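Local coordinates for protein D-xylonate dehydratase (PDB 5OYN) that dehydrates D-xylonate to 2-dehydro-3-deoxy-D-arabinonate in D-xylose breakdown, and D-gluconate about as efficiently, using a [2Fe-2S] cluster and magnesium, at residues A386-L394 / F401-I409. Residues are numbered along the deposited sequence; the frame is centred on the assembly and turned at random.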
loop_
_atom_site.group_PDB
_atom_site.type_symbol
_atom_site.label_atom_id
_atom_site.label_comp_id
_atom_site.label_asym_id
_atom_site.label_seq_id
_atom_site.Cartn_x
_atom_site.Cartn_y
_atom_site.Cartn_z
ATOM N N ALA A 386 7.427 31.806 33.182
ATOM C CA ALA A 386 6.314 32.574 33.708
ATOM C C ALA A 386 5.750 31.783 34.870
ATOM O O ALA A 386 5.705 30.549 34.814
ATOM C CB ALA A 386 5.224 32.809 32.655
ATOM N N GLU A 387 5.344 32.487 35.924
ATOM C CA GLU A 387 4.709 31.801 37.033
ATOM C C GLU A 387 3.196 31.769 36.826
ATOM O O GLU A 387 2.662 32.357 35.882
ATOM C CB GLU A 387 5.101 32.456 38.354
ATOM C CG GLU A 387 6.535 32.143 38.751
ATOM C CD GLU A 387 7.090 33.120 39.775
ATOM O OE1 GLU A 387 6.318 33.554 40.672
ATOM O OE2 GLU A 387 8.302 33.459 39.677
ATOM N N LYS A 388 2.517 31.029 37.702
ATOM C CA LYS A 388 1.056 30.882 37.695
ATOM C C LYS A 388 0.532 30.660 36.279
ATOM O O LYS A 388 -0.199 31.476 35.716
ATOM C CB LYS A 388 0.376 32.094 38.343
ATOM C CG LYS A 388 0.794 32.368 39.782
ATOM C CD LYS A 388 -0.301 33.079 40.570
ATOM C CE LYS A 388 -0.508 34.511 40.089
ATOM N NZ LYS A 388 -0.501 35.506 41.210
ATOM N N ALA A 389 0.932 29.530 35.698
ATOM C CA ALA A 389 0.641 29.258 34.294
ATOM C C ALA A 389 -0.561 28.349 34.092
ATOM O O ALA A 389 -1.029 28.216 32.953
ATOM C CB ALA A 389 1.858 28.641 33.606
ATOM N N GLY A 390 -1.068 27.740 35.158
ATOM C CA GLY A 390 -2.217 26.867 35.056
ATOM C C GLY A 390 -3.459 27.609 34.622
ATOM O O GLY A 390 -3.493 28.828 34.490
ATOM N N PHE A 391 -4.510 26.840 34.380
ATOM C CA PHE A 391 -5.785 27.454 34.074
ATOM C C PHE A 391 -6.295 28.139 35.320
ATOM O O PHE A 391 -5.990 27.733 36.444
ATOM C CB PHE A 391 -6.796 26.421 33.586
ATOM C CG PHE A 391 -6.381 25.716 32.327
ATOM C CD1 PHE A 391 -5.850 26.427 31.259
ATOM C CD2 PHE A 391 -6.508 24.342 32.211
ATOM C CE1 PHE A 391 -5.458 25.775 30.088
ATOM C CE2 PHE A 391 -6.119 23.686 31.044
ATOM C CZ PHE A 391 -5.594 24.405 29.986
ATOM N N LEU A 392 -7.048 29.207 35.119
ATOM C CA LEU A 392 -7.621 29.970 36.216
ATOM C C LEU A 392 -9.137 29.871 36.101
ATOM O O LEU A 392 -9.746 30.569 35.287
ATOM C CB LEU A 392 -7.145 31.415 36.175
ATOM C CG LEU A 392 -7.765 32.237 37.308
ATOM C CD1 LEU A 392 -7.489 31.566 38.657
ATOM C CD2 LEU A 392 -7.266 33.664 37.293
ATOM N N VAL A 393 -9.764 29.011 36.905
ATOM C CA VAL A 393 -11.221 28.961 36.869
ATOM C C VAL A 393 -11.794 30.253 37.431
ATOM O O VAL A 393 -11.290 30.811 38.418
ATOM C CB VAL A 393 -11.776 27.723 37.594
ATOM C CG1 VAL A 393 -11.124 27.569 38.907
ATOM C CG2 VAL A 393 -13.300 27.839 37.754
ATOM N N LEU A 394 -12.824 30.757 36.761
ATOM C CA LEU A 394 -13.465 32.014 37.097
ATOM C C LEU A 394 -14.950 31.771 37.325
ATOM O O LEU A 394 -15.583 30.968 36.626
ATOM C CB LEU A 394 -13.258 33.057 35.994
ATOM C CG LEU A 394 -11.854 33.661 35.825
ATOM C CD1 LEU A 394 -11.931 35.012 35.106
ATOM C CD2 LEU A 394 -11.117 33.812 37.162
ATOM N N PHE A 401 -18.748 28.327 35.924
ATOM C CA PHE A 401 -17.407 27.823 35.663
ATOM C C PHE A 401 -16.930 28.352 34.320
ATOM O O PHE A 401 -17.707 28.445 33.364
ATOM C CB PHE A 401 -17.377 26.285 35.679
ATOM C CG PHE A 401 -16.064 25.690 35.235
ATOM C CD1 PHE A 401 -15.098 25.344 36.167
ATOM C CD2 PHE A 401 -15.805 25.451 33.885
ATOM C CE1 PHE A 401 -13.888 24.797 35.777
ATOM C CE2 PHE A 401 -14.590 24.902 33.477
ATOM C CZ PHE A 401 -13.628 24.574 34.430
ATOM N N ALA A 402 -15.650 28.703 34.265
ATOM C CA ALA A 402 -14.936 29.027 33.039
ATOM C C ALA A 402 -13.464 29.007 33.398
ATOM O O ALA A 402 -13.114 29.006 34.576
ATOM C CB ALA A 402 -15.336 30.382 32.455
ATOM N N ILE A 403 -12.603 28.959 32.379
ATOM C CA ILE A 403 -11.163 28.969 32.606
ATOM C C ILE A 403 -10.528 30.031 31.725
ATOM O O ILE A 403 -11.043 30.367 30.650
ATOM C CB ILE A 403 -10.520 27.592 32.347
ATOM C CG1 ILE A 403 -10.886 27.082 30.957
ATOM C CG2 ILE A 403 -10.936 26.597 33.413
ATOM C CD1 ILE A 403 -10.108 25.851 30.571
ATOM N N MET A 404 -9.403 30.563 32.194
ATOM C CA MET A 404 -8.660 31.595 31.487
ATOM C C MET A 404 -7.274 31.070 31.151
ATOM O O MET A 404 -6.650 30.386 31.967
ATOM C CB MET A 404 -8.553 32.863 32.324
ATOM C CG MET A 404 -8.247 34.126 31.533
ATOM S SD MET A 404 -7.382 35.315 32.571
ATOM C CE MET A 404 -6.984 36.621 31.416
ATOM N N LYS A 405 -6.793 31.374 29.942
ATOM C CA LYS A 405 -5.480 30.884 29.519
ATOM C C LYS A 405 -4.419 31.775 30.146
ATOM O O LYS A 405 -4.025 32.801 29.598
ATOM C CB LYS A 405 -5.356 30.842 28.001
ATOM C CG LYS A 405 -4.387 29.740 27.518
ATOM C CD LYS A 405 -4.485 29.418 26.010
ATOM C CE LYS A 405 -3.212 28.710 25.525
ATOM N NZ LYS A 405 -3.343 27.960 24.224
ATOM N N SER A 406 -3.947 31.370 31.323
ATOM C CA SER A 406 -2.962 32.175 32.029
ATOM C C SER A 406 -1.617 32.161 31.325
ATOM O O SER A 406 -0.878 33.151 31.399
ATOM C CB SER A 406 -2.795 31.662 33.456
ATOM O OG SER A 406 -4.041 31.235 33.971
ATOM N N SER A 407 -1.268 31.046 30.663
ATOM C CA SER A 407 0.065 30.881 30.077
ATOM C C SER A 407 0.327 31.857 28.953
ATOM O O SER A 407 1.476 32.018 28.538
ATOM C CB SER A 407 0.250 29.467 29.546
ATOM O OG SER A 407 -0.488 29.287 28.357
ATOM N N VAL A 408 -0.704 32.551 28.498
ATOM C CA VAL A 408 -0.683 33.302 27.259
ATOM C C VAL A 408 -0.877 34.805 27.475
ATOM O O VAL A 408 -0.830 35.578 26.508
ATOM C CB VAL A 408 -1.729 32.690 26.303
ATOM C CG1 VAL A 408 -2.283 33.646 25.306
ATOM C CG2 VAL A 408 -1.120 31.453 25.616
ATOM N N ILE A 409 -0.977 35.254 28.729
ATOM C CA ILE A 409 -1.073 36.683 29.006
ATOM C C ILE A 409 0.200 37.365 28.528
ATOM O O ILE A 409 1.303 37.066 29.003
ATOM C CB ILE A 409 -1.320 36.936 30.502
ATOM C CG1 ILE A 409 -2.768 36.615 30.876
ATOM C CG2 ILE A 409 -1.035 38.378 30.849
ATOM C CD1 ILE A 409 -2.915 36.037 32.253
HETATM O O HOH W 1 -3.070 28.904 31.155
#
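The carbonyl oxygen of A402 takes the N-H of L394 at 2.8 Å, reached from above the carbonyl plane, and also a CA-H...O contact from V393 CA at 3.0 Å. This pairing lies beside the loop that connects the strands of a β-hairpin, 392-393 and 401-404, the latter joined on its other side to strand 507-511 in an antiparallel sheet. Farther from that loop, L392 and M404 exchange two weak backbone bonds, M404 N to L392 O being 3.1 Å.

Apolar side chains suit this largely buried contact. V393 and I403 point to one face of the sheet. I403 has CG1 in the position between backbone N and carbonyl carbon (chi1 53°) and its chain extended beyond, which carries CD1 over one face of the F391 ring, 4.2 Å from the centroid, as a CH-pi contact. The small branched V393 fits beside F401, crossing it at about a right angle with CG2 3.5 Å from CD1 of that ring. L392 and M404 point to the opposite face, where M404 packs on I507 and L392 on L533.

Past the strands the contact is made mainly by backbone atoms, one serine hydroxyl and a water. S406, short enough to bring its hydroxyl to the main chain, has OG 2.5 Å from G390 O, too short to be reliable in detail but consistent with a hydrogen bond from the hydroxyl. One water then bridges the two segments, donating to A389 O and accepting from S407 N, each 2.8 Å away.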